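Local coordinates for protein putative ring-cleaving dioxygenase MhqO (Bacillus subtilis subsp. subtilis, PDB 3OAJ) that probably acts as an iron-dependent extradiol ring-cleaving dioxygenase and may contribute to the degradation of aromatic compounds, at residues A27-L32 with K97-F102; T83-P88 with V149-F154. All blocks are in the same frame, centred on the assembly; numbering follows the deposited sequence. Where two conformers were deposited one is given.

Contact 1. Residues A27-L32 with K97-F102; sequences AGVLGL and KRLEKF
G28 and V29 present two successive backbone carbonyls to one side chain, that of R98. The first, G28 O, takes NH2 of R98 at 2.9 Å; the donor sits in the carbonyl plane, but the bond is bent, 135° at the hydrogen, and the oxygen is tilted from the guanidinium plane. One residue on, V29 O receives NE of R98 at 2.7 Å in a nearly straight bond (171°), on a lone pair and in the plane of the guanidinium. Both acceptors lie at the guanidinium edge, so the two bonds together fix the rotation of the group. R98 gets there with CG on the far side of CB from the backbone N (chi1 -179°) and the chain fully stretched from CG to NE. One face of its guanidinium is roofed by F102, whose CE2 stands 3.7 Å above the plane over its centre. Helices 19-29 and 92-101, both within the first VOC range, are thus tied together at their C-terminal ends; each helix comes after one strand and before three more, the beta-alpha-beta-beta-beta order of this superfamily. The V29 side chain meets two residues. Its CG2 lies over a face of the F102 ring as a CH-pi contact, 4.0 Å from the centroid and set toward the rim. The other branch, CG1, sits between CD2 of F102 at 4.1 Å and CD2 of L99 at 4.2 Å, looser apolar touches. L99 also packs on V117 and F119 of strand 114-120, while V29 and F102 both touch L312, the last residue of the model.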
ATOM      1  N   ALA A  27       0.537  12.749  -4.541  1.00 11.41           N
ATOM      2  CA  ALA A  27      -0.398  13.868  -4.333  1.00 11.24           C
ATOM      3  C   ALA A  27      -0.667  14.628  -5.631  1.00 11.56           C
ATOM      4  O   ALA A  27      -1.825  14.815  -6.015  1.00 12.88           O
ATOM      5  CB  ALA A  27       0.119  14.826  -3.246  1.00 11.18           C
ATOM      6  N   GLY A  28       0.392  15.061  -6.307  1.00 11.80           N
ATOM      7  CA  GLY A  28       0.266  15.887  -7.512  1.00 11.98           C
ATOM      8  C   GLY A  28      -0.457  15.221  -8.673  1.00 12.30           C
ATOM      9  O   GLY A  28      -1.376  15.796  -9.265  1.00 13.53           O
ATOM     10  N   VAL A  29      -0.044  14.008  -9.015  1.00 11.62           N
ATOM     11  CA  VAL A  29      -0.648  13.307 -10.155  1.00 11.36           C
ATOM     12  C   VAL A  29      -1.860  12.469  -9.718  1.00 11.48           C
ATOM     13  O   VAL A  29      -2.954  12.609 -10.279  1.00 12.24           O
ATOM     14  CB  VAL A  29       0.414  12.455 -10.899  1.00 11.56           C
ATOM     15  CG1 VAL A  29      -0.221  11.661 -12.040  1.00 12.57           C
ATOM     16  CG2 VAL A  29       1.516  13.371 -11.449  1.00 12.09           C
ATOM     17  N   LEU A  30      -1.681  11.639  -8.692  1.00 11.35           N
ATOM     18  CA  LEU A  30      -2.727  10.698  -8.298  1.00 11.19           C
ATOM     19  C   LEU A  30      -3.774  11.308  -7.372  1.00 11.56           C
ATOM     20  O   LEU A  30      -4.822  10.698  -7.147  1.00 12.29           O
ATOM     21  CB  LEU A  30      -2.146   9.404  -7.701  1.00 11.40           C
ATOM     22  CG  LEU A  30      -1.264   8.584  -8.655  1.00 10.54           C
ATOM     23  CD1 LEU A  30      -0.928   7.264  -8.014  1.00 11.49           C
ATOM     24  CD2 LEU A  30      -1.950   8.352  -9.988  1.00 11.68           C
ATOM     25  N   GLY A  31      -3.488  12.495  -6.834  1.00 11.29           N
ATOM     26  CA  GLY A  31      -4.464  13.215  -6.029  1.00 11.66           C
ATOM     27  C   GLY A  31      -4.693  12.675  -4.631  1.00 12.05           C
ATOM     28  O   GLY A  31      -5.659  13.083  -3.986  1.00 12.48           O
ATOM     29  N   LEU A  32      -3.834  11.773  -4.161  1.00 11.97           N
ATOM     30  CA  LEU A  32      -3.985  11.211  -2.813  1.00 11.39           C
ATOM     31  C   LEU A  32      -3.592  12.239  -1.769  1.00 11.35           C
ATOM     32  O   LEU A  32      -2.784  13.144  -2.033  1.00 11.26           O
ATOM     33  CB  LEU A  32      -3.162   9.930  -2.636  1.00 12.02           C
ATOM     34  CG  LEU A  32      -3.405   8.779  -3.620  1.00 12.38           C
ATOM     35  CD1 LEU A  32      -2.578   7.571  -3.222  1.00 12.72           C
ATOM     36  CD2 LEU A  32      -4.885   8.433  -3.723  1.00 12.78           C
ATOM     37  N   LYS A  97      -6.028  10.341 -19.874  1.00 10.79           N
ATOM     38  CA  LYS A  97      -5.700  11.692 -20.375  1.00 11.34           C
ATOM     39  C   LYS A  97      -4.789  12.441 -19.385  1.00 11.79           C
ATOM     40  O   LYS A  97      -3.884  13.181 -19.794  1.00 12.43           O
ATOM     41  CB  LYS A  97      -6.954  12.521 -20.710  1.00 12.32           C
ATOM     42  CG  LYS A  97      -7.819  11.964 -21.830  1.00 15.58           C
ATOM     43  CD  LYS A  97      -7.127  11.881 -23.162  1.00 15.42           C
ATOM     44  CE  LYS A  97      -8.144  11.521 -24.247  1.00 15.79           C
ATOM     45  NZ  LYS A  97      -7.618  11.821 -25.595  1.00 16.56           N
ATOM     46  N   ARG A  98      -5.010  12.230 -18.091  1.00 11.43           N
ATOM     47  CA  ARG A  98      -4.180  12.853 -17.068  1.00 11.79           C
ATOM     48  C   ARG A  98      -2.748  12.320 -17.107  1.00 12.00           C
ATOM     49  O   ARG A  98      -1.794  13.101 -17.049  1.00 12.44           O
ATOM     50  CB  ARG A  98      -4.814  12.690 -15.691  1.00 11.80           C
ATOM     51  CG  ARG A  98      -4.026  13.336 -14.554  1.00 11.90           C
ATOM     52  CD  ARG A  98      -4.852  13.339 -13.251  1.00 12.18           C
ATOM     53  NE  ARG A  98      -4.196  14.106 -12.199  1.00 12.54           N
ATOM     54  CZ  ARG A  98      -4.262  15.428 -12.076  1.00 12.07           C
ATOM     55  NH1 ARG A  98      -4.971  16.154 -12.951  1.00 12.67           N
ATOM     56  NH2 ARG A  98      -3.617  16.023 -11.073  1.00 12.96           N
ATOM     57  N   LEU A  99      -2.580  10.999 -17.195  1.00 11.86           N
ATOM     58  CA  LEU A  99      -1.226  10.438 -17.357  1.00 12.28           C
ATOM     59  C   LEU A  99      -0.502  10.976 -18.593  1.00 13.15           C
ATOM     60  O   LEU A  99       0.709  11.268 -18.540  1.00 13.68           O
ATOM     61  CB  LEU A  99      -1.255   8.908 -17.352  1.00 12.80           C
ATOM     62  CG  LEU A  99      -1.647   8.243 -16.029  1.00 11.82           C
ATOM     63  CD1 LEU A  99      -1.785   6.753 -16.237  1.00 13.66           C
ATOM     64  CD2 LEU A  99      -0.677   8.559 -14.866  1.00 13.81           C
ATOM     65  N   GLU A 100      -1.224  11.070 -19.692  1.00 13.87           N
ATOM     66  CA  GLU A 100      -0.685  11.692 -20.907  0.50 14.49           C
ATOM     67  C   GLU A 100      -0.216  13.131 -20.710  1.00 14.68           C
ATOM     68  O   GLU A 100       0.840  13.453 -21.158  1.00 14.77           O
ATOM     69  CB  GLU A 100      -1.677  11.580 -22.081  0.50 15.19           C
ATOM     70  CG  GLU A 100      -1.212  12.244 -23.304  0.50 17.62           C
ATOM     71  CD  GLU A 100      -2.232  12.313 -24.423  0.50 16.78           C
ATOM     72  OE1 GLU A 100      -3.205  13.104 -24.353  0.50 17.81           O
ATOM     73  OE2 GLU A 100      -1.946  11.636 -25.423  0.50 18.47           O
ATOM     74  N   LYS A 101      -1.031  13.923 -20.038  1.00 15.00           N
ATOM     75  CA  LYS A 101      -0.727  15.328 -19.726  1.00 15.92           C
ATOM     76  C   LYS A 101       0.578  15.427 -18.931  1.00 15.55           C
ATOM     77  O   LYS A 101       1.366  16.368 -19.124  1.00 16.43           O
ATOM     78  CB  LYS A 101      -1.901  15.929 -18.929  1.00 17.89           C
ATOM     79  CG  LYS A 101      -1.759  17.360 -18.419  1.00 24.88           C
ATOM     80  CD  LYS A 101      -2.930  17.658 -17.483  1.00 21.48           C
ATOM     81  CE  LYS A 101      -2.777  18.971 -16.729  1.00 26.23           C
ATOM     82  NZ  LYS A 101      -4.073  19.288 -16.044  1.00 23.25           N
ATOM     83  N   PHE A 102       0.802  14.454 -18.046  1.00 15.03           N
ATOM     84  CA  PHE A 102       2.010  14.429 -17.230  1.00 14.84           C
ATOM     85  C   PHE A 102       3.163  13.629 -17.827  1.00 14.70           C
ATOM     86  O   PHE A 102       4.155  13.384 -17.136  1.00 15.54           O
ATOM     87  CB  PHE A 102       1.690  13.976 -15.804  1.00 15.46           C
ATOM     88  CG  PHE A 102       0.949  15.015 -15.007  1.00 16.46           C
ATOM     89  CD1 PHE A 102       1.595  16.184 -14.582  1.00 15.88           C
ATOM     90  CD2 PHE A 102      -0.393  14.842 -14.692  1.00 15.73           C
ATOM     91  CE1 PHE A 102       0.915  17.148 -13.854  1.00 17.01           C
ATOM     92  CE2 PHE A 102      -1.098  15.817 -13.958  1.00 16.90           C
ATOM     93  CZ  PHE A 102      -0.436  16.966 -13.536  1.00 16.19           C
TER

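Contact 2. Residues T83-P88 with V149-F154; sequences TSYVVP and VAIKGF
V86 is gripped through both backbone polar atoms: its N donates to G153 O at 3.0 Å, and its O accepts K152 N at 2.8 Å. Three CA-H...O contacts accompany these two bonds, the shortest from F154 CA to S84 O at 3.1 Å. Y85 and F154 form an antiparallel non-hydrogen-bonded pair. The two side chains run alongside each other in one direction, their ring planes inclined at 38° and Y85 CE1 at 3.5 Å from F154 CE1. T83 adds its methyl, CG2 at 3.5 Å from F154 CE1, while S84 O lies in plane at the ring edge of F154. Farther along, I151 divides its branches: CG2 reaches Y85 CD1, and CG1 meets V87 CG1 at 3.7 Å. P88 CD rests 3.3 Å from A150 O.

K152 bends at chi3 (-74°), bringing CE beside the V87-P88 peptide; its NZ is hydrogen-bonded to the carbonyls of R132, E134 and G135, and S84 OG to OE2 of E128. Through the V86 bonds and the Y85-F154 pair, strand 79-87 of the first VOC module runs antiparallel to strand 153-160, which opens the second, joining the modules edge to edge in one continuous mixed sheet. Strand 126-131 borders 79-87 on its other edge, W95 of helix 92-101 packs on V87 and I151, and I9 and I12 of strand 9-16 touch F154.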
ATOM      1  N   THR A  83       0.723  -2.819  -7.558  1.00 10.02           N
ATOM      2  CA  THR A  83      -0.243  -2.269  -6.632  1.00 10.03           C
ATOM      3  C   THR A  83      -1.397  -1.725  -7.465  1.00 10.03           C
ATOM      4  O   THR A  83      -1.180  -0.975  -8.427  1.00 10.65           O
ATOM      5  CB  THR A  83       0.412  -1.148  -5.789  1.00 10.50           C
ATOM      6  OG1 THR A  83       1.504  -1.717  -5.048  1.00 10.75           O
ATOM      7  CG2 THR A  83      -0.593  -0.508  -4.841  1.00 11.09           C
ATOM      8  N   SER A  84      -2.618  -2.113  -7.106  1.00  9.97           N
ATOM      9  CA  SER A  84      -3.821  -1.831  -7.902  1.00 10.40           C
ATOM     10  C   SER A  84      -4.637  -0.751  -7.207  1.00 10.47           C
ATOM     11  O   SER A  84      -4.900  -0.870  -6.007  1.00 11.61           O
ATOM     12  CB  SER A  84      -4.635  -3.129  -8.049  1.00 11.60           C
ATOM     13  OG  SER A  84      -5.546  -3.077  -9.129  1.00 13.96           O
ATOM     14  N   TYR A  85      -5.003   0.306  -7.948  1.00 10.10           N
ATOM     15  CA  TYR A  85      -5.832   1.400  -7.451  1.00 10.16           C
ATOM     16  C   TYR A  85      -7.180   1.392  -8.157  1.00 10.06           C
ATOM     17  O   TYR A  85      -7.246   1.286  -9.386  1.00 11.52           O
ATOM     18  CB  TYR A  85      -5.129   2.747  -7.679  1.00 10.17           C
ATOM     19  CG  TYR A  85      -3.913   2.918  -6.811  1.00 10.35           C
ATOM     20  CD1 TYR A  85      -4.040   3.221  -5.451  1.00 10.24           C
ATOM     21  CD2 TYR A  85      -2.629   2.714  -7.321  1.00 10.99           C
ATOM     22  CE1 TYR A  85      -2.909   3.355  -4.636  1.00 10.77           C
ATOM     23  CE2 TYR A  85      -1.500   2.854  -6.517  1.00 10.89           C
ATOM     24  CZ  TYR A  85      -1.655   3.180  -5.169  1.00 10.44           C
ATOM     25  OH  TYR A  85      -0.544   3.281  -4.373  1.00 11.79           O
ATOM     26  N   VAL A  86      -8.254   1.478  -7.382  1.00  9.62           N
ATOM     27  CA  VAL A  86      -9.608   1.452  -7.927  1.00 10.05           C
ATOM     28  C   VAL A  86     -10.192   2.856  -8.051  1.00 10.17           C
ATOM     29  O   VAL A  86     -10.038   3.703  -7.158  1.00 10.26           O
ATOM     30  CB  VAL A  86     -10.501   0.453  -7.131  1.00 10.54           C
ATOM     31  CG1 VAL A  86     -10.724   0.931  -5.702  1.00 13.08           C
ATOM     32  CG2 VAL A  86     -11.840   0.192  -7.840  1.00 12.98           C
ATOM     33  N   VAL A  87     -10.832   3.089  -9.196  1.00 10.42           N
ATOM     34  CA  VAL A  87     -11.497   4.358  -9.481  1.00 10.47           C
ATOM     35  C   VAL A  87     -12.974   4.110  -9.826  1.00 10.87           C
ATOM     36  O   VAL A  87     -13.357   2.962 -10.096  1.00 11.93           O
ATOM     37  CB  VAL A  87     -10.779   5.147 -10.630  1.00 10.56           C
ATOM     38  CG1 VAL A  87      -9.319   5.466 -10.248  1.00 11.11           C
ATOM     39  CG2 VAL A  87     -10.842   4.360 -11.951  1.00 11.79           C
ATOM     40  N   PRO A  88     -13.804   5.166  -9.802  1.00 11.08           N
ATOM     41  CA  PRO A  88     -15.212   4.960 -10.145  1.00 11.27           C
ATOM     42  C   PRO A  88     -15.458   4.457 -11.571  1.00 11.42           C
ATOM     43  O   PRO A  88     -14.637   4.679 -12.466  1.00 11.08           O
ATOM     44  CB  PRO A  88     -15.808   6.353  -9.982  1.00 11.11           C
ATOM     45  CG  PRO A  88     -14.924   7.020  -8.970  1.00 10.95           C
ATOM     46  CD  PRO A  88     -13.554   6.554  -9.369  1.00 10.34           C
ATOM     47  N   VAL A 149     -14.077  10.960 -10.047  1.00 10.75           N
ATOM     48  CA  VAL A 149     -12.939  10.269 -10.676  1.00 10.43           C
ATOM     49  C   VAL A 149     -11.835   9.827  -9.706  1.00  9.93           C
ATOM     50  O   VAL A 149     -10.969   9.049 -10.089  1.00 10.18           O
ATOM     51  CB  VAL A 149     -12.279  11.120 -11.826  1.00 10.36           C
ATOM     52  CG1 VAL A 149     -13.252  11.359 -12.968  1.00 10.20           C
ATOM     53  CG2 VAL A 149     -11.723  12.447 -11.311  1.00 10.82           C
ATOM     54  N   ALA A 150     -11.864  10.300  -8.457  1.00  9.90           N
ATOM     55  CA  ALA A 150     -10.737  10.090  -7.539  1.00 10.52           C
ATOM     56  C   ALA A 150     -10.519   8.620  -7.225  1.00 10.41           C
ATOM     57  O   ALA A 150     -11.472   7.820  -7.184  1.00 10.19           O
ATOM     58  CB  ALA A 150     -10.957  10.870  -6.263  1.00 11.24           C
ATOM     59  N   ILE A 151      -9.252   8.266  -7.010  1.00 10.27           N
ATOM     60  CA  ILE A 151      -8.884   6.928  -6.553  1.00 10.29           C
ATOM     61  C   ILE A 151      -9.526   6.662  -5.196  1.00  9.97           C
ATOM     62  O   ILE A 151      -9.314   7.401  -4.233  1.00 10.51           O
ATOM     63  CB  ILE A 151      -7.343   6.774  -6.502  1.00 10.59           C
ATOM     64  CG1 ILE A 151      -6.797   6.823  -7.932  1.00 10.48           C
ATOM     65  CG2 ILE A 151      -6.938   5.495  -5.766  1.00 11.70           C
ATOM     66  CD1 ILE A 151      -5.296   7.032  -8.004  1.00 11.41           C
ATOM     67  N   LYS A 152     -10.321   5.598  -5.134  1.00 10.01           N
ATOM     68  CA  LYS A 152     -11.077   5.250  -3.924  1.00 10.12           C
ATOM     69  C   LYS A 152     -10.262   4.457  -2.895  1.00 10.39           C
ATOM     70  O   LYS A 152     -10.642   4.333  -1.734  1.00 11.89           O
ATOM     71  CB  LYS A 152     -12.332   4.476  -4.318  1.00 10.75           C
ATOM     72  CG  LYS A 152     -13.197   5.266  -5.302  1.00 12.63           C
ATOM     73  CD  LYS A 152     -14.608   4.712  -5.443  1.00 11.77           C
ATOM     74  CE  LYS A 152     -14.626   3.418  -6.246  1.00 12.26           C
ATOM     75  NZ  LYS A 152     -16.009   2.860  -6.330  1.00 11.49           N
ATOM     76  N   GLY A 153      -9.135   3.919  -3.326  1.00 10.30           N
ATOM     77  CA  GLY A 153      -8.269   3.115  -2.455  1.00 10.66           C
ATOM     78  C   GLY A 153      -7.593   2.079  -3.327  1.00  9.79           C
ATOM     79  O   GLY A 153      -7.574   2.218  -4.553  1.00  9.39           O
ATOM     80  N   PHE A 154      -7.023   1.039  -2.714  1.00  9.92           N
ATOM     81  CA  PHE A 154      -6.504  -0.077  -3.494  1.00 10.00           C
ATOM     82  C   PHE A 154      -7.647  -0.890  -4.052  1.00 10.13           C
ATOM     83  O   PHE A 154      -8.630  -1.130  -3.361  1.00  9.99           O
ATOM     84  CB  PHE A 154      -5.648  -1.021  -2.642  1.00 10.08           C
ATOM     85  CG  PHE A 154      -4.449  -0.370  -2.032  1.00  9.77           C
ATOM     86  CD1 PHE A 154      -3.521   0.286  -2.831  1.00  9.66           C
ATOM     87  CD2 PHE A 154      -4.266  -0.389  -0.652  1.00 10.44           C
ATOM     88  CE1 PHE A 154      -2.412   0.891  -2.259  1.00  8.83           C
ATOM     89  CE2 PHE A 154      -3.168   0.220  -0.071  1.00  9.83           C
ATOM     90  CZ  PHE A 154      -2.231   0.855  -0.874  1.00  9.67           C
TER

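In the fold
Contacts 1 and 2 lie on the same side of the chain's centre, about 13 Å apart between centres, and interlock along the sequence: strand 79-87 of contact 2 leads into helix 92-101 of contact 1. I151 joins them directly, its CD1 lying 3.8 Å from L30 O and its CB 4.1 Å from L32 CD2. Contact 1 lies away from the metal site. Contact 2 reaches closer: measured between nearest atoms, the F154 side chain is about 5 Å from the side chain of H11 and about 10 Å from the bound zinc ion, which H11, H218 and E266 hold where iron is the predicted cofactor.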